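Local coordinates for putative exported protein (Bacteroides fragilis NCTC 9343, PDB 3IEE) that is of unknown function but, as a putative exported and probably lipid-modified all-helical protein, presumably works at the bacterial cell envelope, at residues R91-N96 against F148-P153; N31-V36 against A76-P81. All coordinates share one frame; numbering follows the deposited sequence.

Contact 1: R91-N96 against F148-P153; sequences RNLKQN and FDILSP. With EDO (1,2-ethanediol), chain G.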
ATOM      1  N   ARG A  91      -2.142 -19.734   5.791  1.00 17.14           N
ATOM      2  CA  ARG A  91      -2.936 -20.112   4.618  1.00 21.64           C
ATOM      3  C   ARG A  91      -3.421 -18.883   3.834  1.00 18.09           C
ATOM      4  O   ARG A  91      -3.246 -18.797   2.621  1.00 17.30           O
ATOM      5  CB  ARG A  91      -4.150 -20.916   5.099  1.00 22.71           C
ATOM      6  CG  ARG A  91      -5.059 -21.517   4.057  1.00 29.63           C
ATOM      7  CD  ARG A  91      -6.176 -22.307   4.801  1.00 34.35           C
ATOM      8  NE  ARG A  91      -5.601 -23.201   5.839  1.00 38.59           N
ATOM      9  CZ  ARG A  91      -5.950 -23.255   7.135  1.00 42.76           C
ATOM     10  NH1 ARG A  91      -6.925 -22.489   7.635  1.00 47.31           N
ATOM     11  NH2 ARG A  91      -5.317 -24.093   7.950  1.00 38.10           N
ATOM     12  N   ASN A  92      -4.063 -17.969   4.545  1.00 15.93           N
ATOM     13  CA  ASN A  92      -4.549 -16.750   3.923  1.00 16.37           C
ATOM     14  C   ASN A  92      -3.488 -15.860   3.320  1.00 17.11           C
ATOM     15  O   ASN A  92      -3.710 -15.277   2.269  1.00 13.56           O
ATOM     16  CB  ASN A  92      -5.406 -16.005   4.871  1.00 19.47           C
ATOM     17  CG  ASN A  92      -6.606 -16.802   5.260  1.00 24.81           C
ATOM     18  OD1 ASN A  92      -6.977 -17.764   4.549  1.00 30.62           O
ATOM     19  ND2 ASN A  92      -7.207 -16.457   6.388  1.00 27.83           N
ATOM     20  N   LEU A  93      -2.330 -15.730   3.977  1.00 15.69           N
ATOM     21  CA  LEU A  93      -1.184 -14.999   3.370  1.00 14.21           C
ATOM     22  C   LEU A  93      -0.698 -15.638   2.074  1.00 12.68           C
ATOM     23  O   LEU A  93      -0.577 -14.965   1.051  1.00 12.35           O
ATOM     24  CB  LEU A  93      -0.030 -14.893   4.396  1.00 10.85           C
ATOM     25  CG  LEU A  93      -0.303 -13.969   5.574  1.00 12.43           C
ATOM     26  CD1 LEU A  93       0.821 -14.232   6.616  1.00 11.24           C
ATOM     27  CD2 LEU A  93      -0.354 -12.501   5.128  1.00 16.07           C
ATOM     28  N   LYS A  94      -0.455 -16.964   2.085  1.00 13.91           N
ATOM     29  CA  LYS A  94      -0.079 -17.698   0.910  1.00 16.88           C
ATOM     30  C   LYS A  94      -1.101 -17.526  -0.241  1.00 16.13           C
ATOM     31  O   LYS A  94      -0.710 -17.306  -1.376  1.00 18.94           O
ATOM     32  CB  LYS A  94       0.138 -19.197   1.217  1.00 19.71           C
ATOM     33  CG  LYS A  94       1.375 -19.420   2.071  1.00 20.90           C
ATOM     34  CD  LYS A  94       1.681 -20.926   2.289  1.00 25.42           C
ATOM     35  CE  LYS A  94       0.664 -21.558   3.229  1.00 29.95           C
ATOM     36  NZ  LYS A  94       0.866 -23.070   3.399  1.00 29.24           N
ATOM     37  N   GLN A  95      -2.393 -17.591   0.093  1.00 16.85           N
ATOM     38  CA  GLN A  95      -3.466 -17.465  -0.895  1.00 19.10           C
ATOM     39  C   GLN A  95      -3.466 -16.097  -1.567  1.00 18.04           C
ATOM     40  O   GLN A  95      -3.593 -15.992  -2.781  1.00 16.17           O
ATOM     41  CB  GLN A  95      -4.753 -17.672  -0.142  1.00 21.90           C
ATOM     42  CG  GLN A  95      -6.028 -17.773  -0.869  1.00 30.92           C
ATOM     43  CD  GLN A  95      -7.124 -18.008   0.173  1.00 39.24           C
ATOM     44  OE1 GLN A  95      -7.191 -19.089   0.784  1.00 46.18           O
ATOM     45  NE2 GLN A  95      -7.918 -16.964   0.453  1.00 46.56           N
ATOM     46  N   ASN A  96      -3.324 -15.038  -0.754  1.00 14.27           N
ATOM     47  CA  ASN A  96      -3.321 -13.680  -1.284  1.00 13.80           C
ATOM     48  C   ASN A  96      -2.053 -13.433  -2.133  1.00 13.62           C
ATOM     49  O   ASN A  96      -2.132 -12.837  -3.223  1.00 13.08           O
ATOM     50  CB  ASN A  96      -3.485 -12.654  -0.146  1.00 14.83           C
ATOM     51  CG  ASN A  96      -4.946 -12.428   0.263  1.00 15.15           C
ATOM     52  OD1 ASN A  96      -5.725 -11.734  -0.422  1.00 15.19           O
ATOM     53  ND2 ASN A  96      -5.331 -13.028   1.358  1.00 16.98           N
ATOM     54  N   PHE A 148      -1.722  -6.607   4.037  1.00 12.39           N
ATOM     55  CA  PHE A 148      -1.514  -5.653   5.134  1.00 13.58           C
ATOM     56  C   PHE A 148      -2.564  -5.819   6.205  1.00 12.13           C
ATOM     57  O   PHE A 148      -2.276  -5.809   7.416  1.00 13.05           O
ATOM     58  CB  PHE A 148      -1.427  -4.214   4.602  1.00 12.97           C
ATOM     59  CG  PHE A 148      -0.207  -3.953   3.807  1.00 14.68           C
ATOM     60  CD1 PHE A 148       1.062  -4.240   4.322  1.00 13.45           C
ATOM     61  CD2 PHE A 148      -0.272  -3.426   2.520  1.00 13.70           C
ATOM     62  CE1 PHE A 148       2.233  -3.985   3.557  1.00 14.08           C
ATOM     63  CE2 PHE A 148       0.876  -3.129   1.778  1.00 16.93           C
ATOM     64  CZ  PHE A 148       2.135  -3.437   2.296  1.00 16.26           C
ATOM     65  N   ASP A 149      -3.809  -5.967   5.775  1.00 10.44           N
ATOM     66  CA  ASP A 149      -4.927  -6.119   6.724  1.00 13.23           C
ATOM     67  C   ASP A 149      -4.791  -7.379   7.596  1.00 14.64           C
ATOM     68  O   ASP A 149      -5.061  -7.330   8.771  1.00 14.63           O
ATOM     69  CB  ASP A 149      -6.271  -6.201   6.013  1.00 14.41           C
ATOM     70  CG  ASP A 149      -6.722  -4.867   5.346  1.00 19.85           C
ATOM     71  OD1 ASP A 149      -6.173  -3.783   5.611  1.00 17.30           O
ATOM     72  OD2 ASP A 149      -7.650  -4.975   4.494  1.00 18.92           O
ATOM     73  N   ILE A 150      -4.365  -8.485   6.990  1.00 12.49           N
ATOM     74  CA  ILE A 150      -4.095  -9.749   7.704  1.00 12.33           C
ATOM     75  C   ILE A 150      -3.026  -9.547   8.768  1.00 13.01           C
ATOM     76  O   ILE A 150      -3.169 -10.001   9.937  1.00 13.94           O
ATOM     77  CB  ILE A 150      -3.698 -10.864   6.698  1.00 10.82           C
ATOM     78  CG1 ILE A 150      -4.921 -11.271   5.847  1.00 16.58           C
ATOM     79  CG2 ILE A 150      -3.088 -12.086   7.419  1.00 12.55           C
ATOM     80  CD1 ILE A 150      -4.568 -11.953   4.552  1.00 18.27           C
ATOM     81  N   LEU A 151      -1.951  -8.868   8.367  1.00 12.91           N
ATOM     82  CA  LEU A 151      -0.770  -8.673   9.253  1.00 12.49           C
ATOM     83  C   LEU A 151      -1.010  -7.726  10.433  1.00 15.90           C
ATOM     84  O   LEU A 151      -0.394  -7.874  11.535  1.00 15.17           O
ATOM     85  CB  LEU A 151       0.424  -8.205   8.434  1.00 13.79           C
ATOM     86  CG  LEU A 151       0.945  -9.261   7.456  1.00 10.38           C
ATOM     87  CD1 LEU A 151       2.010  -8.632   6.541  1.00 13.13           C
ATOM     88  CD2 LEU A 151       1.523 -10.522   8.139  1.00 12.95           C
ATOM     89  N   SER A 152      -1.856  -6.723  10.197  1.00 14.36           N
ATOM     90  CA  SER A 152      -2.038  -5.636  11.156  1.00 15.58           C
ATOM     91  C   SER A 152      -2.203  -6.024  12.643  1.00 14.82           C
ATOM     92  O   SER A 152      -1.511  -5.489  13.533  1.00 16.78           O
ATOM     93  CB  SER A 152      -3.176  -4.741  10.646  1.00 17.13           C
ATOM     94  OG  SER A 152      -3.315  -3.654  11.521  1.00 26.24           O
ATOM     95  N   PRO A 153      -3.149  -6.920  12.943  1.00 15.72           N
ATOM     96  CA  PRO A 153      -3.316  -7.331  14.349  1.00 17.93           C
ATOM     97  C   PRO A 153      -2.084  -7.995  14.966  1.00 16.38           C
ATOM     98  O   PRO A 153      -1.769  -7.780  16.167  1.00 15.89           O
ATOM     99  CB  PRO A 153      -4.529  -8.276  14.308  1.00 17.92           C
ATOM    100  CG  PRO A 153      -4.827  -8.556  12.923  1.00 21.24           C
ATOM    101  CD  PRO A 153      -4.114  -7.563  12.038  1.00 17.39           C
TER
HETATM  102  C1  EDO G 306       1.528 -22.764   6.315  1.00 35.95           C
HETATM  103  O1  EDO G 306       2.493 -23.263   5.403  1.00 33.47           O
HETATM  104  C2  EDO G 306       0.652 -23.837   6.922  1.00 36.40           C
HETATM  105  O2  EDO G 306      -0.658 -23.287   7.183  1.00 39.69           O
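L93 and I150 meet through their apolar branches: CD2 of L93 lies 3.6 Å from CG2 of I150, the two side chains passing alongside one another, pointing opposite ways. I150 sends its branches two ways: with CG1 beside the backbone N (chi1 -70°), CG2 is left to face L93, while CD1 runs on toward N92 and N96. L151 comes in at about a right angle to L93, its CD2 4.1 Å from L93 CD2. Y29 of helix 17-40 packs on both leucines, and I147 and P81 add to the cover of L93.

The backbones belong to two long neighbours in an all-helical bundle, helix 87-119 and helix 123-162. They run nearly antiparallel at 156°, and their local axes come within 10.4 Å. L93 and I150 are the level pair. Beyond them, helix 123-162 kinks at P153, whose ring nitrogen has no hydrogen to give to the preceding turn.

Polar groups meet I150 without bonding to it. N96 ND2 sits 3.5 Å from I150 CD1 and gives one N-H to N92 O (2.9 Å, 152° at the hydrogen), approaching from above the carbonyl plane. The backbone N of N96 reaches N92 O from the opposite face, so one oxygen takes two bonds. N96 OD1 is bonded to N146 ND2, and with both ends held the amide is fixed in its rotation.

Away from the interface, K94 NZ donates to O1 of a 1,2-ethanediol at 2.6 Å, a molecule probably left from crystallisation.

Contact 2: N31-V36 against A76-P81; sequences NTSLGV and AIVLNP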
ATOM      1  N   ASN A  31       8.086  -6.469   7.243  1.00 15.38           N
ATOM      2  CA  ASN A  31       9.024  -5.616   6.529  1.00 15.87           C
ATOM      3  C   ASN A  31       9.370  -6.142   5.150  1.00 14.36           C
ATOM      4  O   ASN A  31       9.464  -5.355   4.184  1.00 15.56           O
ATOM      5  CB  ASN A  31      10.300  -5.404   7.373  1.00 16.60           C
ATOM      6  CG  ASN A  31      10.058  -4.491   8.583  1.00 15.39           C
ATOM      7  OD1 ASN A  31       9.185  -3.605   8.564  1.00 23.99           O
ATOM      8  ND2 ASN A  31      10.897  -4.657   9.609  1.00 22.51           N
ATOM      9  N   THR A  32       9.526  -7.452   5.031  1.00 13.37           N
ATOM     10  CA  THR A  32       9.746  -8.057   3.728  1.00 14.97           C
ATOM     11  C   THR A  32       8.519  -7.832   2.835  1.00 15.92           C
ATOM     12  O   THR A  32       8.652  -7.503   1.653  1.00 13.77           O
ATOM     13  CB  THR A  32      10.071  -9.553   3.848  1.00 15.75           C
ATOM     14  OG1 THR A  32      11.326  -9.683   4.539  1.00 16.42           O
ATOM     15  CG2 THR A  32      10.126 -10.229   2.468  1.00 17.63           C
ATOM     16  N   SER A  33       7.328  -8.015   3.421  1.00 12.50           N
ATOM     17  CA  SER A  33       6.068  -7.805   2.696  1.00 13.86           C
ATOM     18  C   SER A  33       5.921  -6.381   2.182  1.00 14.55           C
ATOM     19  O   SER A  33       5.475  -6.166   1.043  1.00 16.27           O
ATOM     20  CB  SER A  33       4.828  -8.126   3.545  1.00 10.73           C
ATOM     21  OG  SER A  33       4.697  -9.508   3.891  1.00 13.37           O
ATOM     22  N   LEU A  34       6.310  -5.406   2.999  1.00 14.75           N
ATOM     23  CA  LEU A  34       6.202  -4.004   2.625  1.00 16.14           C
ATOM     24  C   LEU A  34       7.013  -3.759   1.363  1.00 15.74           C
ATOM     25  O   LEU A  34       6.556  -3.118   0.433  1.00 15.25           O
ATOM     26  CB  LEU A  34       6.717  -3.110   3.766  1.00 17.66           C
ATOM     27  CG  LEU A  34       6.582  -1.575   3.572  1.00 21.12           C
ATOM     28  CD1 LEU A  34       5.133  -1.169   3.552  1.00 23.37           C
ATOM     29  CD2 LEU A  34       7.309  -0.805   4.717  1.00 23.14           C
ATOM     30  N   GLY A  35       8.233  -4.262   1.351  1.00 15.30           N
ATOM     31  CA  GLY A  35       9.110  -4.112   0.178  1.00 16.35           C
ATOM     32  C   GLY A  35       8.639  -4.844  -1.064  1.00 13.93           C
ATOM     33  O   GLY A  35       8.656  -4.320  -2.191  1.00 16.36           O
ATOM     34  N   VAL A  36       8.177  -6.065  -0.862  1.00 12.97           N
ATOM     35  CA  VAL A  36       7.688  -6.917  -1.942  1.00 14.04           C
ATOM     36  C   VAL A  36       6.451  -6.321  -2.578  1.00 14.17           C
ATOM     37  O   VAL A  36       6.317  -6.240  -3.811  1.00 14.57           O
ATOM     38  CB  VAL A  36       7.378  -8.367  -1.485  1.00 12.61           C
ATOM     39  CG1 VAL A  36       6.609  -9.088  -2.568  1.00 12.77           C
ATOM     40  CG2 VAL A  36       8.683  -9.139  -1.130  1.00 14.15           C
ATOM     41  N   ALA A  76      10.335 -16.396  -1.992  1.00 20.11           N
ATOM     42  CA  ALA A  76      10.617 -17.545  -1.076  1.00 21.19           C
ATOM     43  C   ALA A  76      10.208 -17.202   0.361  1.00 21.14           C
ATOM     44  O   ALA A  76       9.765 -18.056   1.130  1.00 26.19           O
ATOM     45  CB  ALA A  76      12.113 -17.937  -1.111  1.00 21.44           C
ATOM     46  N   ILE A  77      10.335 -15.937   0.723  1.00 19.42           N
ATOM     47  CA  ILE A  77      10.011 -15.530   2.053  1.00 17.99           C
ATOM     48  C   ILE A  77       8.504 -15.350   2.158  1.00 18.50           C
ATOM     49  O   ILE A  77       7.864 -15.928   3.045  1.00 16.56           O
ATOM     50  CB  ILE A  77      10.773 -14.257   2.415  1.00 19.92           C
ATOM     51  CG1 ILE A  77      12.280 -14.523   2.286  1.00 21.95           C
ATOM     52  CG2 ILE A  77      10.378 -13.760   3.819  1.00 20.91           C
ATOM     53  CD1 ILE A  77      13.183 -13.301   2.540  1.00 22.95           C
ATOM     54  N   VAL A  78       7.918 -14.559   1.256  1.00 16.12           N
ATOM     55  CA  VAL A  78       6.494 -14.185   1.446  1.00 13.01           C
ATOM     56  C   VAL A  78       5.527 -15.362   1.212  1.00 14.99           C
ATOM     57  O   VAL A  78       4.446 -15.427   1.802  1.00 12.69           O
ATOM     58  CB  VAL A  78       6.116 -12.965   0.602  1.00 14.99           C
ATOM     59  CG1 VAL A  78       6.915 -11.741   1.032  1.00 14.92           C
ATOM     60  CG2 VAL A  78       6.323 -13.225  -0.900  1.00 15.70           C
ATOM     61  N   LEU A  79       5.927 -16.299   0.368  1.00 13.46           N
ATOM     62  CA  LEU A  79       5.072 -17.470   0.130  1.00 16.11           C
ATOM     63  C   LEU A  79       5.234 -18.506   1.236  1.00 15.76           C
ATOM     64  O   LEU A  79       4.546 -19.519   1.208  1.00 17.26           O
ATOM     65  CB  LEU A  79       5.346 -18.133  -1.216  1.00 17.94           C
ATOM     66  CG  LEU A  79       4.909 -17.305  -2.459  1.00 17.81           C
ATOM     67  CD1 LEU A  79       5.524 -17.878  -3.781  1.00 18.97           C
ATOM     68  CD2 LEU A  79       3.361 -17.276  -2.493  1.00 18.62           C
ATOM     69  N   ASN A  80       6.162 -18.278   2.168  1.00 15.03           N
ATOM     70  CA  ASN A  80       6.404 -19.240   3.238  1.00 15.70           C
ATOM     71  C   ASN A  80       6.348 -18.599   4.621  1.00 14.71           C
ATOM     72  O   ASN A  80       7.320 -18.646   5.352  1.00 17.24           O
ATOM     73  CB  ASN A  80       7.718 -19.983   2.994  1.00 19.10           C
ATOM     74  CG  ASN A  80       7.659 -20.805   1.740  1.00 23.97           C
ATOM     75  OD1 ASN A  80       6.975 -21.835   1.714  1.00 26.13           O
ATOM     76  ND2 ASN A  80       8.328 -20.336   0.662  1.00 22.96           N
ATOM     77  N   PRO A  81       5.201 -18.005   4.979  1.00 12.96           N
ATOM     78  CA  PRO A  81       5.135 -17.386   6.299  1.00 13.67           C
ATOM     79  C   PRO A  81       5.397 -18.458   7.361  1.00 15.35           C
ATOM     80  O   PRO A  81       4.965 -19.614   7.208  1.00 14.02           O
ATOM     81  CB  PRO A  81       3.689 -16.852   6.388  1.00 12.06           C
ATOM     82  CG  PRO A  81       2.917 -17.705   5.437  1.00 13.24           C
ATOM     83  CD  PRO A  81       3.900 -17.953   4.295  1.00 13.90           C
TER
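This is an apolar contact between a long helix and a short one: T32, S33 and V36 on one flank of helix 17-40 meet I77 and V78 of the brief helix 75-78, which precedes helix 87-119 in the all-helical bundle. No hydrogen bond crosses between 31-36 and 76-81; methyl groups do the work, and the two backbones are nearest at S33 and V78, 6.5 Å between their CA atoms.

V78 is the chief contributor. Its CG1, beside the backbone N and anti to the carbonyl carbon (chi1 -63°), points between two residues one helical turn apart, lying 3.8 Å from T32 CG2 and 3.8 Å from V36 CG2. I77 comes from the more exposed side, its CG2 3.8 Å from T32 CG2 and its side chain nearly perpendicular to that of T32. The threonine methyl is thus shared by I77 and V78. With CG2 anti to the backbone N, the methyl faces them, while OG1 stands beside that N and makes a weak hydrogen bond to K28 O on its own helix.

S33 is buried and brushes V78 CG1 with OG at 4.3 Å, but its hydroxyl is engaged with Y97 OH of helix 87-119 and with Y29 O. Y29 serves the other side too, its OH being hydrogen-bonded to V78 O. Y97 packs on V78 and L79, and D74 packs on T32 and V36 just ahead of the short helix.

After V78 the chain turns through L79 toward P81. There N80 folds back on the preceding turn: its ND2 donates to A76 O at 2.7 Å with an almost straight N-H (171°), the oxygen lying in the plane of the N80 amide.

Overall arrangement
Both contacts are largely buried, on the same side of the chain's centre, with their centres about 11 Å apart. Contact 1 joins two long, nearly antiparallel helices through leucine and isoleucine; contact 2 sets the smaller side chains of T32 and V36 against V78 and I77 of a short helix, and I77 at its border is exposed. They share no helix, yet they touch. P81 CB lies 3.9 Å from L93 CD1, while K94 CG packs 3.3 Å from L79 O, so the end of 76-81 lies against helix 87-119. A further touch, L151 CD1 to S33 OG at 3.9 Å, brings helix 17-40 against helix 123-162.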